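Local coordinates for protein ADP-ribosylglycohydrolase (Thermus thermophilus, PDB 2YZV) that belongs to the ADP-ribosylglycohydrolase family and has an all-helical fold that here carries two magnesium ions bound by aspartate and threonine residues, at residues Pro52-Leu63 with Ala279-Leu289; Val20-Glu29 with Val39-Leu50. All blocks are in the same frame, centred on the assembly; numbering follows the deposited sequence.

Overall arrangement
Both contacts are partly buried, but contact 2 is the more peripheral, its centre about 16 Å from that of the chain (about 12 Å for contact 1) and three of its touching residues exposed against one. The two centres are about 13 Å apart. Contact 1 joins the start of helix 57-72 to that of helix 283-298; contact 2 folds a glycine-rich loop back onto helix 4-26. D22 of that helix ties them together, OD1 2.7 Å from T56 OG1 and OD2 2.8 Å from T59 OG1, both probable hydrogen bonds. Contact 1 relies on aromatic and aliphatic packing beside a magnesium site, contact 2 on one glutamine amide bonded to loop backbone and a buried methionine.

Contact 1 (Pro52-Leu63 with Ala279-Leu289); sequences PGFWTDDTSQAL and ALHLREEMEAL. With MG (magnesium ion), chain C.
F54 and H281 form an offset stack, their ring planes 10° apart and their centroids separated by 3.9 Å. With CG anti to the backbone N (chi1 -174°), H281 carries its imidazole out over the F54 ring; L282 CG takes its other face. W55 continues the cluster, with M286 making an oblique Met-aromatic contact to its five-membered ring.

Two hydrogen bonds cross the interface. H281 N donates to G53 O (3.0 Å) almost straight, although from above the carbonyl plane. W55 NE1 donates to H281 O at 2.9 Å, the acceptor lying in the plane of the indole. A water bridges W55 N and H281 ND1. Where the backbones are nearest, G53 CA makes a C-H...O contact of 3.3 Å with A279 O.

L282 CD1 meets the indole edge at W55 CZ2 (3.6 Å), and L63 CD2 reaches M286 CG and L289 CD1. T59 CG2 lies over the indole face opposite the water.

The packed loop leads into helix 57-72, which T56 N-caps through a weak bond from D58 N. Neither residue touches 279-289; T56 OG1 (2.1 Å) and D58 OD1 (1.9 Å) bind magnesium with D253, a metal site at a helix N-terminus.

Contact 2 (Val20-Glu29 with Val39-Leu50); sequences VGDALGAQVE and VREMKGGGPHRL
Q27, M42 and V39 carry much of this contact, in which a glycine-rich loop packs against the last turns of helix 4-26 and the residues that follow, in the all-helical fold of this ADP-ribosylglycohydrolase. Q27 projects its amide into the loop on a side chain extended beyond CG (chi2 175°), with G44 O beside CG. Both ends of the amide are used. OE1 accepts from K43 N at 3.0 Å, a bent bond whose donor stands above the amide carbonyl plane, and more weakly from G44 N. NE2 donates to E41 O (3.1 Å) within its own amide plane. Together these bonds, one of them weak, would hold the amide in this rotation and the loop around M42, the centre of an inverse gamma turn.

M42 bends at chi2 (-76°), which turns its methyl group onto the helix. CE fits among V20 CG1, A23 CB and L24 CG, and the approach to L24 CG is tight at 3.5 Å. W276 of helix 274-279 also touches V20, L24 and M42. The neighbouring E41 turns the other way, its carboxylate forming salt bridges with R275 and R243.

V39 divides its branches between two partners: CG1 lies against Q27 NE2, while CG2 packs on V28. Further along, A26 CB meets L50 CD1, and P47 CD rests near E29 O. E29 itself touches D251 and D253, with its side chain about 4 Å from a magnesium ion.

Between these side-chain contacts the backbones come close at G46, whose CA makes a C-H...O contact of 3.5 Å with A26 O; the tightest carbon pair of the contact is V39 CG2 against V28 CG1, at 3.3 Å.

Contact 1 (Pro52-Leu63 with Ala279-Leu289)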
loop_
_atom_site.group_PDB
_atom_site.type_symbol
_atom_site.label_atom_id
_atom_site.label_comp_id
_atom_site.label_asym_id
_atom_site.label_seq_id
_atom_site.Cartn_x
_atom_site.Cartn_y
_atom_site.Cartn_z
ATOM N N PRO A 52 5.181 -16.486 11.542
ATOM C CA PRO A 52 3.807 -16.112 11.200
ATOM C C PRO A 52 3.548 -14.663 11.598
ATOM O O PRO A 52 3.993 -14.215 12.655
ATOM C CB PRO A 52 2.969 -17.082 12.030
ATOM C CG PRO A 52 3.857 -18.288 12.141
ATOM C CD PRO A 52 5.205 -17.676 12.409
ATOM N N GLY A 53 2.844 -13.925 10.747
ATOM C CA GLY A 53 2.531 -12.546 11.069
ATOM C C GLY A 53 3.634 -11.533 10.831
ATOM O O GLY A 53 3.431 -10.343 11.058
ATOM N N PHE A 54 4.807 -11.982 10.395
ATOM C CA PHE A 54 5.893 -11.048 10.125
ATOM C C PHE A 54 5.771 -10.537 8.698
ATOM O O PHE A 54 5.363 -11.264 7.796
ATOM C CB PHE A 54 7.258 -11.711 10.346
ATOM C CG PHE A 54 7.787 -11.549 11.744
ATOM C CD1 PHE A 54 7.064 -12.018 12.838
ATOM C CD2 PHE A 54 9.004 -10.913 11.967
ATOM C CE1 PHE A 54 7.549 -11.857 14.139
ATOM C CE2 PHE A 54 9.495 -10.748 13.261
ATOM C CZ PHE A 54 8.767 -11.221 14.347
ATOM N N TRP A 55 6.115 -9.270 8.503
ATOM C CA TRP A 55 6.013 -8.649 7.194
ATOM C C TRP A 55 7.367 -8.307 6.570
ATOM O O TRP A 55 8.419 -8.637 7.124
ATOM C CB TRP A 55 5.121 -7.405 7.296
ATOM C CG TRP A 55 5.062 -6.836 8.680
ATOM C CD1 TRP A 55 4.094 -7.056 9.625
ATOM C CD2 TRP A 55 6.030 -5.978 9.291
ATOM N NE1 TRP A 55 4.403 -6.382 10.784
ATOM C CE2 TRP A 55 5.586 -5.713 10.606
ATOM C CE3 TRP A 55 7.232 -5.405 8.854
ATOM C CZ2 TRP A 55 6.305 -4.898 11.491
ATOM C CZ3 TRP A 55 7.948 -4.596 9.733
ATOM C CH2 TRP A 55 7.478 -4.351 11.039
ATOM N N THR A 56 7.336 -7.634 5.423
ATOM C CA THR A 56 8.560 -7.301 4.695
ATOM C C THR A 56 8.896 -5.814 4.610
ATOM O O THR A 56 8.507 -5.024 5.469
ATOM C CB THR A 56 8.479 -7.851 3.266
ATOM O OG1 THR A 56 7.541 -7.072 2.509
ATOM C CG2 THR A 56 8.005 -9.301 3.286
ATOM N N ASP A 57 9.626 -5.440 3.560
ATOM C CA ASP A 57 10.015 -4.049 3.363
ATOM C C ASP A 57 8.822 -3.144 3.083
ATOM O O ASP A 57 8.903 -1.930 3.274
ATOM C CB ASP A 57 11.046 -3.933 2.228
ATOM C CG ASP A 57 10.530 -4.458 0.904
ATOM O OD1 ASP A 57 9.588 -3.861 0.343
ATOM O OD2 ASP A 57 11.075 -5.471 0.417
ATOM N N ASP A 58 7.714 -3.730 2.637
ATOM C CA ASP A 58 6.509 -2.954 2.356
ATOM C C ASP A 58 6.079 -2.254 3.637
ATOM O O ASP A 58 5.961 -1.026 3.692
ATOM C CB ASP A 58 5.366 -3.867 1.897
ATOM C CG ASP A 58 5.680 -4.606 0.615
ATOM O OD1 ASP A 58 6.716 -5.297 0.558
ATOM O OD2 ASP A 58 4.879 -4.504 -0.337
ATOM N N THR A 59 5.838 -3.053 4.668
ATOM C CA THR A 59 5.408 -2.527 5.949
ATOM C C THR A 59 6.515 -1.721 6.631
ATOM O O THR A 59 6.237 -0.714 7.286
ATOM C CB THR A 59 4.931 -3.673 6.873
ATOM O OG1 THR A 59 3.878 -4.399 6.225
ATOM C CG2 THR A 59 4.408 -3.123 8.187
ATOM N N SER A 60 7.766 -2.143 6.470
ATOM C CA SER A 60 8.875 -1.415 7.085
ATOM C C SER A 60 8.891 0.036 6.617
ATOM O O SER A 60 9.012 0.962 7.424
ATOM C CB SER A 60 10.208 -2.078 6.741
ATOM O OG SER A 60 10.270 -3.389 7.273
ATOM N N GLN A 61 8.757 0.235 5.310
ATOM C CA GLN A 61 8.752 1.583 4.760
ATOM C C GLN A 61 7.514 2.358 5.196
ATOM O O GLN A 61 7.586 3.562 5.446
ATOM C CB GLN A 61 8.839 1.533 3.234
ATOM C CG GLN A 61 10.241 1.253 2.728
ATOM C CD GLN A 61 10.299 1.141 1.221
ATOM O OE1 GLN A 61 9.700 1.942 0.507
ATOM N NE2 GLN A 61 11.027 0.147 0.729
ATOM N N ALA A 62 6.378 1.670 5.284
ATOM C CA ALA A 62 5.142 2.310 5.711
ATOM C C ALA A 62 5.322 2.834 7.134
ATOM O O ALA A 62 4.859 3.928 7.462
ATOM C CB ALA A 62 3.979 1.316 5.656
ATOM N N LEU A 63 6.004 2.055 7.969
ATOM C CA LEU A 63 6.243 2.456 9.354
ATOM C C LEU A 63 7.181 3.656 9.413
ATOM O O LEU A 63 6.982 4.566 10.219
ATOM C CB LEU A 63 6.830 1.291 10.160
ATOM C CG LEU A 63 5.867 0.128 10.424
ATOM C CD1 LEU A 63 6.600 -1.010 11.110
ATOM C CD2 LEU A 63 4.714 0.609 11.292
ATOM N N ALA A 279 -1.951 -12.315 15.270
ATOM C CA ALA A 279 -0.668 -12.902 14.893
ATOM C C ALA A 279 0.296 -11.875 14.304
ATOM O O ALA A 279 1.489 -12.136 14.178
ATOM C CB ALA A 279 -0.897 -14.026 13.886
ATOM N N LEU A 280 -0.231 -10.706 13.958
ATOM C CA LEU A 280 0.547 -9.635 13.335
ATOM C C LEU A 280 1.650 -9.006 14.189
ATOM O O LEU A 280 1.403 -8.528 15.296
ATOM C CB LEU A 280 -0.407 -8.538 12.857
ATOM C CG LEU A 280 0.182 -7.434 11.976
ATOM C CD1 LEU A 280 0.618 -8.019 10.636
ATOM C CD2 LEU A 280 -0.870 -6.354 11.759
ATOM N N HIS A 281 2.866 -8.985 13.651
ATOM C CA HIS A 281 4.008 -8.404 14.351
ATOM C C HIS A 281 3.822 -6.888 14.496
ATOM O O HIS A 281 3.492 -6.203 13.530
ATOM C CB HIS A 281 5.297 -8.694 13.574
ATOM C CG HIS A 281 6.543 -8.269 14.286
ATOM N ND1 HIS A 281 7.684 -7.881 13.617
ATOM C CD2 HIS A 281 6.831 -8.176 15.605
ATOM C CE1 HIS A 281 8.621 -7.567 14.494
ATOM N NE2 HIS A 281 8.128 -7.737 15.708
ATOM N N LEU A 282 4.038 -6.378 15.707
ATOM C CA LEU A 282 3.906 -4.951 16.011
ATOM C C LEU A 282 2.502 -4.391 15.788
ATOM O O LEU A 282 2.337 -3.220 15.445
ATOM C CB LEU A 282 4.922 -4.136 15.203
ATOM C CG LEU A 282 6.391 -4.540 15.368
ATOM C CD1 LEU A 282 7.277 -3.543 14.635
ATOM C CD2 LEU A 282 6.757 -4.579 16.844
ATOM N N ARG A 283 1.500 -5.236 15.991
ATOM C CA ARG A 283 0.101 -4.851 15.842
ATOM C C ARG A 283 -0.213 -3.583 16.640
ATOM O O ARG A 283 -0.739 -2.603 16.103
ATOM C CB ARG A 283 -0.781 -5.993 16.346
ATOM C CG ARG A 283 -2.263 -5.694 16.373
ATOM C CD ARG A 283 -2.956 -6.702 17.272
ATOM N NE ARG A 283 -4.407 -6.564 17.268
ATOM C CZ ARG A 283 -5.221 -7.328 17.988
ATOM N NH1 ARG A 283 -4.718 -8.276 18.769
ATOM N NH2 ARG A 283 -6.534 -7.152 17.922
ATOM N N GLU A 284 0.109 -3.606 17.929
ATOM C CA GLU A 284 -0.166 -2.465 18.799
ATOM C C GLU A 284 0.551 -1.182 18.399
ATOM O O GLU A 284 -0.019 -0.094 18.493
ATOM C CB GLU A 284 0.178 -2.808 20.253
ATOM C CG GLU A 284 -0.724 -3.849 20.909
ATOM C CD GLU A 284 -0.474 -5.261 20.408
ATOM O OE1 GLU A 284 0.618 -5.523 19.861
ATOM O OE2 GLU A 284 -1.369 -6.117 20.581
ATOM N N GLU A 285 1.800 -1.293 17.963
ATOM C CA GLU A 285 2.543 -0.109 17.554
ATOM C C GLU A 285 1.890 0.517 16.328
ATOM O O GLU A 285 1.822 1.741 16.204
ATOM C CB GLU A 285 4.004 -0.461 17.252
ATOM C CG GLU A 285 4.840 -0.765 18.491
ATOM C CD GLU A 285 4.709 -2.198 18.981
ATOM O OE1 GLU A 285 3.742 -2.889 18.596
ATOM O OE2 GLU A 285 5.578 -2.635 19.767
ATOM N N MET A 286 1.399 -0.323 15.422
ATOM C CA MET A 286 0.748 0.190 14.226
ATOM C C MET A 286 -0.589 0.841 14.551
ATOM O O MET A 286 -0.955 1.852 13.954
ATOM C CB MET A 286 0.570 -0.925 13.197
ATOM C CG MET A 286 1.889 -1.371 12.602
ATOM S SD MET A 286 1.676 -2.444 11.175
ATOM C CE MET A 286 1.731 -4.050 11.954
ATOM N N GLU A 287 -1.318 0.268 15.505
ATOM C CA GLU A 287 -2.606 0.826 15.902
ATOM C C GLU A 287 -2.386 2.221 16.475
ATOM O O GLU A 287 -3.140 3.150 16.186
ATOM C CB GLU A 287 -3.272 -0.073 16.947
ATOM C CG GLU A 287 -3.725 -1.413 16.395
ATOM C CD GLU A 287 -4.249 -2.340 17.472
ATOM O OE1 GLU A 287 -3.461 -2.708 18.368
ATOM O OE2 GLU A 287 -5.445 -2.700 17.419
ATOM N N ALA A 288 -1.340 2.357 17.284
ATOM C CA ALA A 288 -1.002 3.640 17.890
ATOM C C ALA A 288 -0.643 4.659 16.811
ATOM O O ALA A 288 -1.088 5.805 16.860
ATOM C CB ALA A 288 0.160 3.468 18.856
ATOM N N LEU A 289 0.158 4.238 15.833
ATOM C CA LEU A 289 0.551 5.134 14.749
ATOM C C LEU A 289 -0.654 5.567 13.919
ATOM O O LEU A 289 -0.794 6.746 13.590
ATOM C CB LEU A 289 1.580 4.457 13.829
ATOM C CG LEU A 289 2.996 4.242 14.367
ATOM C CD1 LEU A 289 3.785 3.358 13.409
ATOM C CD2 LEU A 289 3.686 5.589 14.546
HETATM MG MG MG C . 7.890 -6.826 0.412
HETATM O O HOH W 1 8.007 -7.980 10.771
#

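Contact 2 (Val20-Glu29 with Val39-Leu50)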
loop_
_atom_site.group_PDB
_atom_site.type_symbol
_atom_site.label_atom_id
_atom_site.label_comp_id
_atom_site.label_asym_id
_atom_site.label_seq_id
_atom_site.Cartn_x
_atom_site.Cartn_y
_atom_site.Cartn_z
ATOM N N VAL A 20 -1.130 -6.726 7.257
ATOM C CA VAL A 20 -1.737 -8.047 7.179
ATOM C C VAL A 20 -1.530 -8.610 5.773
ATOM O O VAL A 20 -1.150 -9.767 5.609
ATOM C CB VAL A 20 -3.249 -7.977 7.508
ATOM C CG1 VAL A 20 -3.946 -9.260 7.089
ATOM C CG2 VAL A 20 -3.438 -7.748 9.008
ATOM N N GLY A 21 -1.771 -7.778 4.762
ATOM C CA GLY A 21 -1.595 -8.214 3.385
ATOM C C GLY A 21 -0.153 -8.538 3.047
ATOM O O GLY A 21 0.122 -9.489 2.324
ATOM N N ASP A 22 0.769 -7.731 3.564
ATOM C CA ASP A 22 2.195 -7.930 3.335
ATOM C C ASP A 22 2.606 -9.273 3.949
ATOM O O ASP A 22 3.238 -10.102 3.288
ATOM C CB ASP A 22 2.966 -6.760 3.973
ATOM C CG ASP A 22 4.476 -6.831 3.751
ATOM O OD1 ASP A 22 4.945 -7.693 2.987
ATOM O OD2 ASP A 22 5.193 -6.002 4.351
ATOM N N ALA A 23 2.222 -9.497 5.203
ATOM C CA ALA A 23 2.564 -10.735 5.899
ATOM C C ALA A 23 2.003 -11.977 5.205
ATOM O O ALA A 23 2.713 -12.967 5.019
ATOM C CB ALA A 23 2.067 -10.679 7.342
ATOM N N LEU A 24 0.728 -11.935 4.832
ATOM C CA LEU A 24 0.113 -13.076 4.159
ATOM C C LEU A 24 0.721 -13.344 2.788
ATOM O O LEU A 24 1.067 -14.482 2.465
ATOM C CB LEU A 24 -1.392 -12.853 4.006
ATOM C CG LEU A 24 -2.234 -13.093 5.256
ATOM C CD1 LEU A 24 -3.637 -12.542 5.043
ATOM C CD2 LEU A 24 -2.285 -14.590 5.562
ATOM N N GLY A 25 0.852 -12.290 1.987
ATOM C CA GLY A 25 1.408 -12.427 0.651
ATOM C C GLY A 25 2.860 -12.870 0.638
ATOM O O GLY A 25 3.285 -13.584 -0.270
ATOM N N ALA A 26 3.616 -12.449 1.646
ATOM C CA ALA A 26 5.026 -12.809 1.742
ATOM C C ALA A 26 5.208 -14.324 1.771
ATOM O O ALA A 26 6.244 -14.841 1.352
ATOM C CB ALA A 26 5.641 -12.185 2.993
ATOM N N GLN A 27 4.190 -15.034 2.253
ATOM C CA GLN A 27 4.247 -16.490 2.349
ATOM C C GLN A 27 4.396 -17.167 0.996
ATOM O O GLN A 27 4.966 -18.256 0.904
ATOM C CB GLN A 27 2.994 -17.023 3.057
ATOM C CG GLN A 27 2.814 -16.456 4.457
ATOM C CD GLN A 27 1.523 -16.887 5.134
ATOM O OE1 GLN A 27 1.179 -16.384 6.203
ATOM N NE2 GLN A 27 0.803 -17.819 4.519
ATOM N N VAL A 28 3.887 -16.530 -0.054
ATOM C CA VAL A 28 3.974 -17.108 -1.391
ATOM C C VAL A 28 4.639 -16.200 -2.413
ATOM O O VAL A 28 4.437 -16.357 -3.615
ATOM C CB VAL A 28 2.583 -17.497 -1.918
ATOM C CG1 VAL A 28 2.026 -18.655 -1.104
ATOM C CG2 VAL A 28 1.654 -16.301 -1.848
ATOM N N GLU A 29 5.438 -15.252 -1.939
ATOM C CA GLU A 29 6.126 -14.344 -2.845
ATOM C C GLU A 29 7.014 -15.120 -3.814
ATOM O O GLU A 29 7.769 -16.001 -3.403
ATOM C CB GLU A 29 6.971 -13.339 -2.056
ATOM C CG GLU A 29 7.930 -12.529 -2.919
ATOM C CD GLU A 29 8.560 -11.369 -2.175
ATOM O OE1 GLU A 29 8.747 -11.477 -0.945
ATOM O OE2 GLU A 29 8.884 -10.351 -2.826
ATOM N N VAL A 39 -3.645 -20.296 -0.047
ATOM C CA VAL A 39 -3.166 -19.699 1.189
ATOM C C VAL A 39 -4.394 -19.100 1.865
ATOM O O VAL A 39 -5.141 -18.342 1.239
ATOM C CB VAL A 39 -2.156 -18.573 0.908
ATOM C CG1 VAL A 39 -1.751 -17.898 2.209
ATOM C CG2 VAL A 39 -0.943 -19.137 0.200
ATOM N N ARG A 40 -4.602 -19.439 3.135
ATOM C CA ARG A 40 -5.759 -18.942 3.874
ATOM C C ARG A 40 -5.435 -18.398 5.262
ATOM O O ARG A 40 -6.208 -17.619 5.820
ATOM C CB ARG A 40 -6.799 -20.060 4.021
ATOM C CG ARG A 40 -7.271 -20.662 2.709
ATOM C CD ARG A 40 -8.128 -21.900 2.943
ATOM N NE ARG A 40 -9.355 -21.611 3.681
ATOM C CZ ARG A 40 -10.356 -20.868 3.218
ATOM N NH1 ARG A 40 -10.285 -20.327 2.008
ATOM N NH2 ARG A 40 -11.436 -20.674 3.963
ATOM N N GLU A 41 -4.306 -18.804 5.828
ATOM C CA GLU A 41 -3.955 -18.353 7.169
ATOM C C GLU A 41 -2.522 -17.848 7.307
ATOM O O GLU A 41 -1.712 -17.997 6.391
ATOM C CB GLU A 41 -4.185 -19.489 8.172
ATOM C CG GLU A 41 -5.591 -20.087 8.164
ATOM C CD GLU A 41 -6.682 -19.045 8.310
ATOM O OE1 GLU A 41 -6.463 -18.042 9.020
ATOM O OE2 GLU A 41 -7.770 -19.232 7.724
ATOM N N MET A 42 -2.227 -17.248 8.461
ATOM C CA MET A 42 -0.898 -16.719 8.773
ATOM C C MET A 42 0.025 -17.849 9.212
ATOM O O MET A 42 0.131 -18.156 10.398
ATOM C CB MET A 42 -0.982 -15.691 9.907
ATOM C CG MET A 42 -1.564 -14.358 9.511
ATOM S SD MET A 42 -0.404 -13.329 8.577
ATOM C CE MET A 42 -1.422 -11.847 8.389
ATOM N N LYS A 43 0.704 -18.463 8.253
ATOM C CA LYS A 43 1.599 -19.569 8.559
ATOM C C LYS A 43 3.067 -19.173 8.500
ATOM O O LYS A 43 3.938 -19.913 8.959
ATOM C CB LYS A 43 1.340 -20.717 7.581
ATOM C CG LYS A 43 -0.030 -21.371 7.715
ATOM C CD LYS A 43 -0.038 -22.472 8.774
ATOM C CE LYS A 43 0.229 -21.940 10.175
ATOM N NZ LYS A 43 0.264 -23.034 11.187
ATOM N N GLY A 44 3.341 -17.994 7.953
ATOM C CA GLY A 44 4.717 -17.566 7.819
ATOM C C GLY A 44 5.298 -18.327 6.642
ATOM O O GLY A 44 4.552 -18.902 5.848
ATOM N N GLY A 45 6.619 -18.345 6.528
ATOM C CA GLY A 45 7.246 -19.053 5.430
ATOM C C GLY A 45 7.721 -18.128 4.330
ATOM O O GLY A 45 8.189 -17.016 4.594
ATOM N N GLY A 46 7.595 -18.584 3.089
ATOM C CA GLY A 46 8.035 -17.782 1.967
ATOM C C GLY A 46 9.541 -17.860 1.802
ATOM O O GLY A 46 10.217 -18.525 2.591
ATOM N N PRO A 47 10.100 -17.179 0.791
ATOM C CA PRO A 47 11.539 -17.170 0.515
ATOM C C PRO A 47 12.400 -16.571 1.625
ATOM O O PRO A 47 13.625 -16.675 1.591
ATOM C CB PRO A 47 11.632 -16.384 -0.790
ATOM C CG PRO A 47 10.478 -15.435 -0.690
ATOM C CD PRO A 47 9.380 -16.328 -0.173
ATOM N N HIS A 48 11.761 -15.947 2.607
ATOM C CA HIS A 48 12.492 -15.342 3.713
ATOM C C HIS A 48 12.234 -16.072 5.028
ATOM O O HIS A 48 12.621 -15.593 6.095
ATOM C CB HIS A 48 12.110 -13.868 3.851
ATOM C CG HIS A 48 12.367 -13.064 2.615
ATOM N ND1 HIS A 48 13.612 -12.979 2.030
ATOM C CD2 HIS A 48 11.537 -12.321 1.845
ATOM C CE1 HIS A 48 13.539 -12.219 0.952
ATOM N NE2 HIS A 48 12.290 -11.807 0.817
ATOM N N ARG A 49 11.588 -17.233 4.943
ATOM C CA ARG A 49 11.282 -18.037 6.121
ATOM C C ARG A 49 10.781 -17.179 7.276
ATOM O O ARG A 49 11.269 -17.283 8.400
ATOM C CB ARG A 49 12.525 -18.816 6.570
ATOM C CG ARG A 49 12.546 -20.272 6.134
ATOM C CD ARG A 49 11.270 -20.974 6.578
ATOM N NE ARG A 49 10.884 -20.563 7.925
ATOM C CZ ARG A 49 9.735 -20.885 8.510
ATOM N NH1 ARG A 49 8.848 -21.634 7.868
ATOM N NH2 ARG A 49 9.467 -20.444 9.732
ATOM N N LEU A 50 9.794 -16.337 6.995
ATOM C CA LEU A 50 9.251 -15.447 8.010
ATOM C C LEU A 50 8.391 -16.120 9.071
ATOM O O LEU A 50 7.704 -17.111 8.804
ATOM C CB LEU A 50 8.414 -14.352 7.344
ATOM C CG LEU A 50 9.140 -13.410 6.386
ATOM C CD1 LEU A 50 8.138 -12.474 5.728
ATOM C CD2 LEU A 50 10.189 -12.623 7.152
#